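Local coordinates for prolyl oligopeptidase (Galerina marginata, PDB 5N4B), which cleaves peptide bonds after prolyl residues and macrocyclises toxin precursor peptides in the biosynthesis of the amanitins, at residues R80-F85 and F508-L513; H643-D648 and A675-N680; L324-T329 and V338-L343. The protein carries 1 engineered substitution. One frame throughout, in Å; residues are numbered along the deposited sequence.

Contact 1 of 3, residues R80-F85 and F508-L513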
loop_
_atom_site.group_PDB
_atom_site.type_symbol
_atom_site.label_atom_id
_atom_site.label_comp_id
_atom_site.label_asym_id
_atom_site.label_seq_id
_atom_site.Cartn_x
_atom_site.Cartn_y
_atom_site.Cartn_z
ATOM N N ARG A 80 10.547 18.007 2.055
ATOM C CA ARG A 80 10.968 16.680 1.592
ATOM C C ARG A 80 12.479 16.576 1.438
ATOM O O ARG A 80 12.996 15.481 1.279
ATOM C CB ARG A 80 10.295 16.367 0.248
ATOM C CG ARG A 80 8.806 16.169 0.331
ATOM C CD ARG A 80 8.391 14.772 0.537
ATOM N NE ARG A 80 8.875 13.888 -0.533
ATOM C CZ ARG A 80 8.129 13.005 -1.181
ATOM N NH1 ARG A 80 8.689 12.277 -2.127
ATOM N NH2 ARG A 80 6.847 12.831 -0.856
ATOM N N ASN A 81 13.199 17.688 1.504
ATOM C CA ASN A 81 14.619 17.704 1.134
ATOM C C ASN A 81 15.489 17.398 2.349
ATOM O O ASN A 81 16.177 18.259 2.916
ATOM C CB ASN A 81 14.961 19.053 0.534
ATOM C CG ASN A 81 16.299 19.046 -0.166
ATOM O OD1 ASN A 81 16.854 17.999 -0.437
ATOM N ND2 ASN A 81 16.799 20.221 -0.479
ATOM N N TYR A 82 15.464 16.105 2.717
ATOM C CA TYR A 82 16.323 15.601 3.788
ATOM C C TYR A 82 16.709 14.166 3.446
ATOM O O TYR A 82 15.945 13.448 2.793
ATOM C CB TYR A 82 15.658 15.641 5.189
ATOM C CG TYR A 82 14.372 14.878 5.308
ATOM C CD1 TYR A 82 13.150 15.502 5.073
ATOM C CD2 TYR A 82 14.357 13.541 5.681
ATOM C CE1 TYR A 82 11.965 14.829 5.189
ATOM C CE2 TYR A 82 13.136 12.857 5.786
ATOM C CZ TYR A 82 11.965 13.500 5.558
ATOM O OH TYR A 82 10.799 12.781 5.713
ATOM N N ALA A 83 17.897 13.761 3.887
ATOM C CA ALA A 83 18.412 12.431 3.605
ATOM C C ALA A 83 17.538 11.369 4.240
ATOM O O ALA A 83 17.034 11.518 5.354
ATOM C CB ALA A 83 19.820 12.318 4.187
ATOM N N LYS A 84 17.303 10.289 3.480
ATOM C CA LYS A 84 16.468 9.168 3.931
ATOM C C LYS A 84 17.218 7.863 3.741
ATOM O O LYS A 84 18.049 7.737 2.852
ATOM C CB LYS A 84 15.126 9.116 3.206
ATOM C CG LYS A 84 14.302 10.344 3.588
ATOM C CD LYS A 84 13.084 10.483 2.753
ATOM C CE LYS A 84 13.317 11.263 1.491
ATOM N NZ LYS A 84 13.309 12.718 1.756
ATOM N N PHE A 85 16.919 6.884 4.580
ATOM C CA PHE A 85 17.666 5.635 4.589
ATOM C C PHE A 85 16.808 4.526 5.174
ATOM O O PHE A 85 15.860 4.762 5.920
ATOM C CB PHE A 85 18.979 5.738 5.385
ATOM C CG PHE A 85 18.883 6.632 6.552
ATOM C CD1 PHE A 85 18.251 6.232 7.709
ATOM C CD2 PHE A 85 19.356 7.918 6.436
ATOM C CE1 PHE A 85 18.114 7.172 8.797
ATOM C CE2 PHE A 85 19.244 8.823 7.492
ATOM C CZ PHE A 85 18.622 8.428 8.642
ATOM N N PHE A 508 4.582 9.140 8.853
ATOM C CA PHE A 508 5.224 10.460 8.821
ATOM C C PHE A 508 5.102 11.070 7.424
ATOM O O PHE A 508 5.526 10.455 6.434
ATOM C CB PHE A 508 6.699 10.390 9.188
ATOM C CG PHE A 508 7.314 11.725 9.342
ATOM C CD1 PHE A 508 7.094 12.474 10.477
ATOM C CD2 PHE A 508 8.145 12.241 8.350
ATOM C CE1 PHE A 508 7.657 13.739 10.605
ATOM C CE2 PHE A 508 8.682 13.501 8.479
ATOM C CZ PHE A 508 8.451 14.227 9.577
ATOM N N SER A 509 4.548 12.274 7.348
ATOM C CA SER A 509 4.476 13.021 6.103
ATOM C C SER A 509 4.940 14.448 6.341
ATOM O O SER A 509 4.214 15.224 6.987
ATOM C CB SER A 509 3.046 13.053 5.603
ATOM O OG SER A 509 2.976 13.980 4.487
ATOM N N PRO A 510 6.117 14.851 5.858
ATOM C CA PRO A 510 6.545 16.236 6.063
ATOM C C PRO A 510 5.657 17.210 5.336
ATOM O O PRO A 510 5.513 18.331 5.814
ATOM C CB PRO A 510 7.994 16.258 5.534
ATOM C CG PRO A 510 8.012 15.096 4.545
ATOM C CD PRO A 510 7.132 14.032 5.179
ATOM N N ILE A 511 5.047 16.821 4.221
ATOM C CA ILE A 511 4.145 17.741 3.538
ATOM C C ILE A 511 2.914 18.013 4.392
ATOM O O ILE A 511 2.467 19.163 4.509
ATOM C CB ILE A 511 3.807 17.197 2.146
ATOM C CG1 ILE A 511 5.069 17.346 1.239
ATOM C CG2 ILE A 511 2.545 17.854 1.576
ATOM C CD1 ILE A 511 4.879 16.979 -0.212
ATOM N N ILE A 512 2.287 16.964 4.941
ATOM C CA ILE A 512 1.125 17.190 5.786
ATOM C C ILE A 512 1.503 18.076 6.960
ATOM O O ILE A 512 0.789 19.043 7.260
ATOM C CB ILE A 512 0.469 15.873 6.220
ATOM C CG1 ILE A 512 -0.133 15.216 4.974
ATOM C CG2 ILE A 512 -0.599 16.144 7.265
ATOM C CD1 ILE A 512 -0.658 13.790 5.144
ATOM N N LEU A 513 2.603 17.783 7.659
ATOM C CA LEU A 513 2.962 18.630 8.797
ATOM C C LEU A 513 3.194 20.072 8.371
ATOM O O LEU A 513 2.833 21.003 9.081
ATOM C CB LEU A 513 4.192 18.079 9.537
ATOM C CG LEU A 513 3.990 16.688 10.150
ATOM C CD1 LEU A 513 5.239 16.299 10.903
ATOM C CD2 LEU A 513 2.760 16.581 11.053
#
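The ammonium of K84 is held by two carbonyls, Y82 O and G103 O, over the ring of Y82, the residue whose hydroxyl reaches F508 and P510 across the contact. K84 NZ donates to Y82 O (2.9 Å), with the donor in the carbonyl plane, and stands 3.9 Å above the plane of the Y82 ring, over its centre. An acidic side chain of the bound peptide packs on K84, and the peptide backbone packs on R80.

Y82 carries its ring on CG set between backbone N and carbonyl carbon (chi1 58°), and the OH end projects to the other segment. There Y82 OH comes 3.6 Å from F508 CE2, near the plane of the phenylalanine ring at its edge. P510 CG sits at the edge of the tyrosine ring instead, 4.0 Å from Y82 CE1. These contacts place the junction of the two domains: strand 84-90 opens the first blade of the seven-bladed beta-propeller, whereas helix 510-519 belongs to the alpha/beta-hydrolase domain.

The helix start is fixed by S509, the N-cap, whose OG accepts from I512 N (3.1 Å, 170° at the hydrogen), while the first turn of helix 510-519 offers P510 and I511 to R80. Bent at chi2 and chi3, the arginine uses methylenes for both: R80 CD meets P510 CG at 4.0 Å, and R80 CG lies 4.0 Å from I511 CG1. I511 also packs on A712 and W716 of helix 705-722.

Contact 2 of 3, residues H643-D648 and A675-N680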
loop_
_atom_site.group_PDB
_atom_site.type_symbol
_atom_site.label_atom_id
_atom_site.label_comp_id
_atom_site.label_asym_id
_atom_site.label_seq_id
_atom_site.Cartn_x
_atom_site.Cartn_y
_atom_site.Cartn_z
ATOM N N HIS A 643 -24.044 6.021 -9.468
ATOM C CA HIS A 643 -25.476 5.785 -9.618
ATOM C C HIS A 643 -26.345 6.502 -8.605
ATOM O O HIS A 643 -27.558 6.285 -8.620
ATOM C CB HIS A 643 -25.753 4.289 -9.602
ATOM C CG HIS A 643 -24.994 3.579 -10.661
ATOM N ND1 HIS A 643 -23.789 2.946 -10.433
ATOM C CD2 HIS A 643 -25.205 3.518 -11.995
ATOM C CE1 HIS A 643 -23.307 2.511 -11.575
ATOM N NE2 HIS A 643 -24.152 2.839 -12.543
ATOM N N ASN A 644 -25.774 7.357 -7.753
ATOM C CA ASN A 644 -26.526 7.996 -6.691
ATOM C C ASN A 644 -26.371 9.506 -6.645
ATOM O O ASN A 644 -26.701 10.127 -5.632
ATOM C CB ASN A 644 -26.207 7.321 -5.371
ATOM C CG ASN A 644 -26.853 5.962 -5.298
ATOM O OD1 ASN A 644 -28.063 5.840 -5.016
ATOM N ND2 ASN A 644 -26.108 4.923 -5.651
ATOM N N VAL A 645 -25.868 10.123 -7.710
ATOM C CA VAL A 645 -25.750 11.580 -7.766
ATOM C C VAL A 645 -27.137 12.173 -7.941
ATOM O O VAL A 645 -27.955 11.635 -8.683
ATOM C CB VAL A 645 -24.814 11.994 -8.910
ATOM C CG1 VAL A 645 -24.749 13.497 -8.984
ATOM C CG2 VAL A 645 -23.442 11.390 -8.731
ATOM N N ARG A 646 -27.433 13.221 -7.182
ATOM C CA ARG A 646 -28.713 13.919 -7.213
ATOM C C ARG A 646 -28.534 15.271 -7.884
ATOM O O ARG A 646 -27.434 15.732 -8.151
ATOM C CB ARG A 646 -29.233 14.121 -5.783
ATOM C CG ARG A 646 -29.495 12.864 -5.012
ATOM C CD ARG A 646 -29.981 13.184 -3.586
ATOM N NE ARG A 646 -31.277 13.885 -3.553
ATOM C CZ ARG A 646 -32.462 13.292 -3.421
ATOM N NH1 ARG A 646 -32.548 11.981 -3.283
ATOM N NH2 ARG A 646 -33.571 14.026 -3.380
ATOM N N THR A 647 -29.673 15.921 -8.145
ATOM C CA THR A 647 -29.674 17.244 -8.750
ATOM C C THR A 647 -29.912 18.354 -7.754
ATOM O O THR A 647 -30.010 19.515 -8.165
ATOM C CB THR A 647 -30.728 17.367 -9.855
ATOM O OG1 THR A 647 -32.045 17.115 -9.343
ATOM C CG2 THR A 647 -30.451 16.454 -11.014
ATOM N N ASP A 648 -30.182 18.027 -6.489
ATOM C CA ASP A 648 -30.670 18.993 -5.507
ATOM C C ASP A 648 -29.732 19.225 -4.328
ATOM O O ASP A 648 -30.164 19.845 -3.348
ATOM C CB ASP A 648 -32.074 18.609 -5.025
ATOM C CG ASP A 648 -32.113 17.317 -4.270
ATOM O OD1 ASP A 648 -31.076 16.579 -4.201
ATOM O OD2 ASP A 648 -33.258 16.946 -3.818
ATOM N N ALA A 675 -18.169 13.179 -14.868
ATOM C CA ALA A 675 -19.136 13.530 -15.910
ATOM C C ALA A 675 -20.553 13.568 -15.353
ATOM O O ALA A 675 -21.364 14.424 -15.736
ATOM C CB ALA A 675 -19.014 12.518 -17.051
ATOM N N THR A 676 -20.861 12.643 -14.446
ATOM C CA THR A 676 -22.176 12.589 -13.824
ATOM C C THR A 676 -22.397 13.776 -12.889
ATOM O O THR A 676 -23.479 14.373 -12.870
ATOM C CB THR A 676 -22.325 11.234 -13.108
ATOM O OG1 THR A 676 -22.176 10.180 -14.065
ATOM C CG2 THR A 676 -23.664 11.077 -12.486
ATOM N N LEU A 677 -21.386 14.154 -12.107
ATOM C CA LEU A 677 -21.508 15.345 -11.290
ATOM C C LEU A 677 -21.761 16.562 -12.151
ATOM O O LEU A 677 -22.639 17.379 -11.850
ATOM C CB LEU A 677 -20.241 15.573 -10.483
ATOM C CG LEU A 677 -19.945 14.727 -9.261
ATOM C CD1 LEU A 677 -18.616 15.132 -8.654
ATOM C CD2 LEU A 677 -21.075 14.862 -8.251
ATOM N N GLN A 678 -20.948 16.743 -13.189
ATOM C CA GLN A 678 -21.066 17.933 -14.034
ATOM C C GLN A 678 -22.363 17.979 -14.791
ATOM O O GLN A 678 -22.848 19.077 -15.061
ATOM C CB GLN A 678 -19.855 18.057 -14.974
ATOM C CG GLN A 678 -18.532 18.293 -14.253
ATOM C CD GLN A 678 -17.314 18.293 -15.195
ATOM O OE1 GLN A 678 -17.429 18.022 -16.404
ATOM N NE2 GLN A 678 -16.130 18.594 -14.648
ATOM N N HIS A 679 -22.971 16.830 -15.072
ATOM C CA HIS A 679 -24.284 16.801 -15.714
ATOM C C HIS A 679 -25.402 17.141 -14.733
ATOM O O HIS A 679 -26.390 17.784 -15.094
ATOM C CB HIS A 679 -24.523 15.410 -16.261
ATOM C CG HIS A 679 -25.920 15.196 -16.720
ATOM N ND1 HIS A 679 -26.400 15.733 -17.885
ATOM C CD2 HIS A 679 -26.926 14.464 -16.191
ATOM C CE1 HIS A 679 -27.657 15.369 -18.041
ATOM N NE2 HIS A 679 -27.998 14.591 -17.034
ATOM N N ASN A 680 -25.312 16.647 -13.506
ATOM C CA ASN A 680 -26.398 16.776 -12.558
ATOM C C ASN A 680 -26.429 18.136 -11.883
ATOM O O ASN A 680 -27.536 18.669 -11.656
ATOM C CB ASN A 680 -26.322 15.673 -11.517
ATOM C CG ASN A 680 -26.985 14.433 -11.984
ATOM O OD1 ASN A 680 -28.218 14.307 -11.932
ATOM N ND2 ASN A 680 -26.200 13.511 -12.495
HETATM O O HOH W 1 -29.751 12.446 -10.714
#
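N680 and V645 meet through their aliphatic parts and carry most of the buried surface, with T647 adding the edge of the contact. V645 points its isopropyl group at the helix and divides it between partners. V645 CG1, anti to the backbone N (chi1 178°), approaches N680 CB at 3.7 Å and the end of the L677 side chain, CD2, at 4.0 Å. The other branch, V645 CG2, reaches T676 CG2 at 3.8 Å. The T676 hydroxyl bonds to K672 O one turn back in the helix, and the methyl is the branch that meets V645.

The amide of N680 is held at both ends. N680 ND2 turns back to T676 O (2.9 Å, 163° at the hydrogen). That carbonyl also accepts from N680 N, and the two donors approach from opposite faces of its plane, ND2 lying 36° out of it. At the other end, N680 OD1 accepts from a water at 2.7 Å, which also donates to V645 O at 2.8 Å and so spans the two segments. T647 crosses the asparagine at about a right angle, and its CG2 comes within 3.2 Å of N680 OD1, a close carbon-to-oxygen approach.

Helix 668-680 is the connecting helix of a beta-alpha-beta crossover in the alpha/beta-hydrolase domain, between parallel strands 653-659 and 688-693; the loop holding 643-648 leads into the first of them. Contact 2 thus packs the approach to that strand on the last turn of the helix.

No direct hydrogen bond joins the segments, so the attachment rests on aliphatic packing and one bridging water, and the asparagine amide is oriented chiefly from within its own helix.

Contact 3 of 3, residues L324-T329 and V338-L343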
loop_
_atom_site.group_PDB
_atom_site.type_symbol
_atom_site.label_atom_id
_atom_site.label_comp_id
_atom_site.label_asym_id
_atom_site.label_seq_id
_atom_site.Cartn_x
_atom_site.Cartn_y
_atom_site.Cartn_z
ATOM N N LEU A 324 7.999 -29.245 13.137
ATOM C CA LEU A 324 7.070 -28.357 13.843
ATOM C C LEU A 324 7.099 -26.995 13.161
ATOM O O LEU A 324 8.107 -26.278 13.235
ATOM C CB LEU A 324 7.494 -28.232 15.304
ATOM C CG LEU A 324 6.455 -27.573 16.225
ATOM C CD1 LEU A 324 5.268 -28.470 16.378
ATOM C CD2 LEU A 324 7.097 -27.315 17.580
ATOM N N VAL A 325 6.003 -26.646 12.515
ATOM C CA VAL A 325 5.899 -25.426 11.703
ATOM C C VAL A 325 5.122 -24.383 12.505
ATOM O O VAL A 325 3.998 -24.666 12.991
ATOM C CB VAL A 325 5.195 -25.720 10.383
ATOM C CG1 VAL A 325 5.161 -24.507 9.531
ATOM C CG2 VAL A 325 5.919 -26.825 9.636
ATOM N N TYR A 326 5.700 -23.186 12.622
ATOM C CA TYR A 326 5.108 -22.077 13.366
ATOM C C TYR A 326 4.452 -21.131 12.370
ATOM O O TYR A 326 5.094 -20.722 11.382
ATOM C CB TYR A 326 6.209 -21.328 14.130
ATOM C CG TYR A 326 6.832 -22.069 15.274
ATOM C CD1 TYR A 326 7.666 -23.163 15.057
ATOM C CD2 TYR A 326 6.614 -21.686 16.582
ATOM C CE1 TYR A 326 8.243 -23.863 16.138
ATOM C CE2 TYR A 326 7.158 -22.360 17.646
ATOM C CZ TYR A 326 7.982 -23.428 17.427
ATOM O OH TYR A 326 8.594 -24.114 18.451
ATOM N N ILE A 327 3.189 -20.781 12.611
ATOM C CA ILE A 327 2.357 -20.114 11.627
ATOM C C ILE A 327 1.586 -19.007 12.306
ATOM O O ILE A 327 0.924 -19.240 13.335
ATOM C CB ILE A 327 1.385 -21.097 10.965
ATOM C CG1 ILE A 327 2.149 -22.326 10.435
ATOM C CG2 ILE A 327 0.621 -20.423 9.850
ATOM C CD1 ILE A 327 1.281 -23.385 9.696
ATOM N N LYS A 328 1.572 -17.825 11.682
ATOM C CA LYS A 328 0.686 -16.755 12.113
ATOM C C LYS A 328 -0.647 -16.956 11.416
ATOM O O LYS A 328 -0.683 -17.139 10.200
ATOM C CB LYS A 328 1.254 -15.395 11.734
ATOM C CG LYS A 328 0.364 -14.221 12.195
ATOM C CD LYS A 328 0.989 -12.829 12.030
ATOM C CE LYS A 328 1.256 -12.407 10.607
ATOM N NZ LYS A 328 0.021 -12.215 9.831
ATOM N N THR A 329 -1.731 -16.964 12.162
ATOM C CA THR A 329 -3.038 -17.308 11.605
ATOM C C THR A 329 -4.138 -16.554 12.312
ATOM O O THR A 329 -4.002 -16.173 13.477
ATOM C CB THR A 329 -3.305 -18.835 11.651
ATOM O OG1 THR A 329 -4.531 -19.163 10.989
ATOM C CG2 THR A 329 -3.475 -19.301 13.059
ATOM N N VAL A 338 -0.322 -17.229 17.005
ATOM C CA VAL A 338 0.674 -18.142 16.445
ATOM C C VAL A 338 0.292 -19.548 16.834
ATOM O O VAL A 338 0.129 -19.832 18.039
ATOM C CB VAL A 338 2.108 -17.852 16.917
ATOM C CG1 VAL A 338 3.083 -18.850 16.296
ATOM C CG2 VAL A 338 2.529 -16.430 16.616
ATOM N N ILE A 339 0.204 -20.427 15.843
ATOM C CA ILE A 339 -0.001 -21.840 16.058
ATOM C C ILE A 339 1.254 -22.602 15.639
ATOM O O ILE A 339 2.124 -22.107 14.914
ATOM C CB ILE A 339 -1.240 -22.395 15.310
ATOM C CG1 ILE A 339 -1.045 -22.211 13.803
ATOM C CG2 ILE A 339 -2.520 -21.740 15.787
ATOM C CD1 ILE A 339 -2.093 -22.982 12.981
ATOM N N THR A 340 1.343 -23.848 16.102
ATOM C CA THR A 340 2.234 -24.828 15.517
ATOM C C THR A 340 1.409 -25.930 14.870
ATOM O O THR A 340 0.385 -26.352 15.414
ATOM C CB THR A 340 3.188 -25.415 16.558
ATOM O OG1 THR A 340 2.452 -26.056 17.634
ATOM C CG2 THR A 340 4.137 -24.340 17.113
ATOM N N ILE A 341 1.888 -26.417 13.714
ATOM C CA ILE A 341 1.344 -27.598 13.023
ATOM C C ILE A 341 2.508 -28.573 12.965
ATOM O O ILE A 341 3.561 -28.267 12.383
ATOM C CB ILE A 341 0.779 -27.276 11.629
ATOM C CG1 ILE A 341 -0.397 -26.271 11.694
ATOM C CG2 ILE A 341 0.311 -28.579 10.939
ATOM C CD1 ILE A 341 -1.063 -25.905 10.383
ATOM N N ASP A 342 2.346 -29.729 13.605
ATOM C CA ASP A 342 3.379 -30.750 13.678
ATOM C C ASP A 342 3.174 -31.746 12.533
ATOM O O ASP A 342 2.197 -32.506 12.513
ATOM C CB ASP A 342 3.327 -31.432 15.046
ATOM C CG ASP A 342 4.435 -32.386 15.257
ATOM O OD1 ASP A 342 5.027 -32.868 14.272
ATOM O OD2 ASP A 342 4.779 -32.649 16.430
ATOM N N LEU A 343 4.032 -31.665 11.530
ATOM C CA LEU A 343 3.904 -32.478 10.333
ATOM C C LEU A 343 4.476 -33.871 10.500
ATOM O O LEU A 343 4.426 -34.649 9.542
ATOM C CB LEU A 343 4.613 -31.747 9.185
ATOM C CG LEU A 343 4.011 -30.387 8.793
ATOM C CD1 LEU A 343 4.814 -29.768 7.641
ATOM C CD2 LEU A 343 2.562 -30.511 8.426
#
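V325 and I341 exchange two backbone hydrogen bonds, V325 N to I341 O at 2.9 Å and I341 N to V325 O at 2.8 Å. Two residues along, I327 and I339 repeat the exchange, with I327 N to I339 O and I339 N to I327 O both at 2.9 Å. The angles at the hydrogens run from 156° to 169°, so both hydrogen-bonded pairs of this antiparallel ladder have each amide and carbonyl satisfied. In the non-hydrogen-bonded pairs the alpha carbons add weaker support: T340 CA lies 3.1 Å from V325 O as a CA-H...O contact.

The backbone of Y326 turns to I318 and T319 of strand 315-321, and V338 bonds to F353, as expected for the two inner strands of a four-stranded propeller blade, the fifth of seven. Two polar side chains find partners outside the pair: T329 OG1 bonds to D314 O and L331 N, and D342 OD1 to S344 OG.

On the face of L324, Y326 and T340, the threonine methyl, set anti to its carbonyl carbon, lies over the tyrosine ring as a CH-pi contact, T340 CG2 standing 3.7 Å from the centroid. L324 CD1 fits against T340 CB at 3.7 Å. On the face of V325, I327, I339 and I341 the contacts are aliphatic: I327 CD1 touches I341 CD1 at 3.5 Å, and V325 CG2 meets the end of L343, which follows the strand.

The hairpin is therefore held by paired backbone bonds, while its inter-strand side-chain contacts are nonpolar, as suits the buried body of a blade.

How the contacts relate
Starting from the N terminus, the chain passes residues 80-85 as it enters the first propeller blade and meets them again at 508-513, in the alpha/beta-hydrolase domain; contact 1 thus closes a loop of more than 420 residues that holds nearly all of the propeller and the first strands of the hydrolase sheet. Contact 3 falls within that loop as a short hairpin of the fifth blade, the centres of contacts 1 and 3 being about 40 Å apart. Contact 2 follows in series, closing a small loop inside the hydrolase domain. None of the three crosses or touches another. Contacts 2 and 3, on opposite sides of the chain's centre, each lie within one domain, whereas contact 1 joins the two.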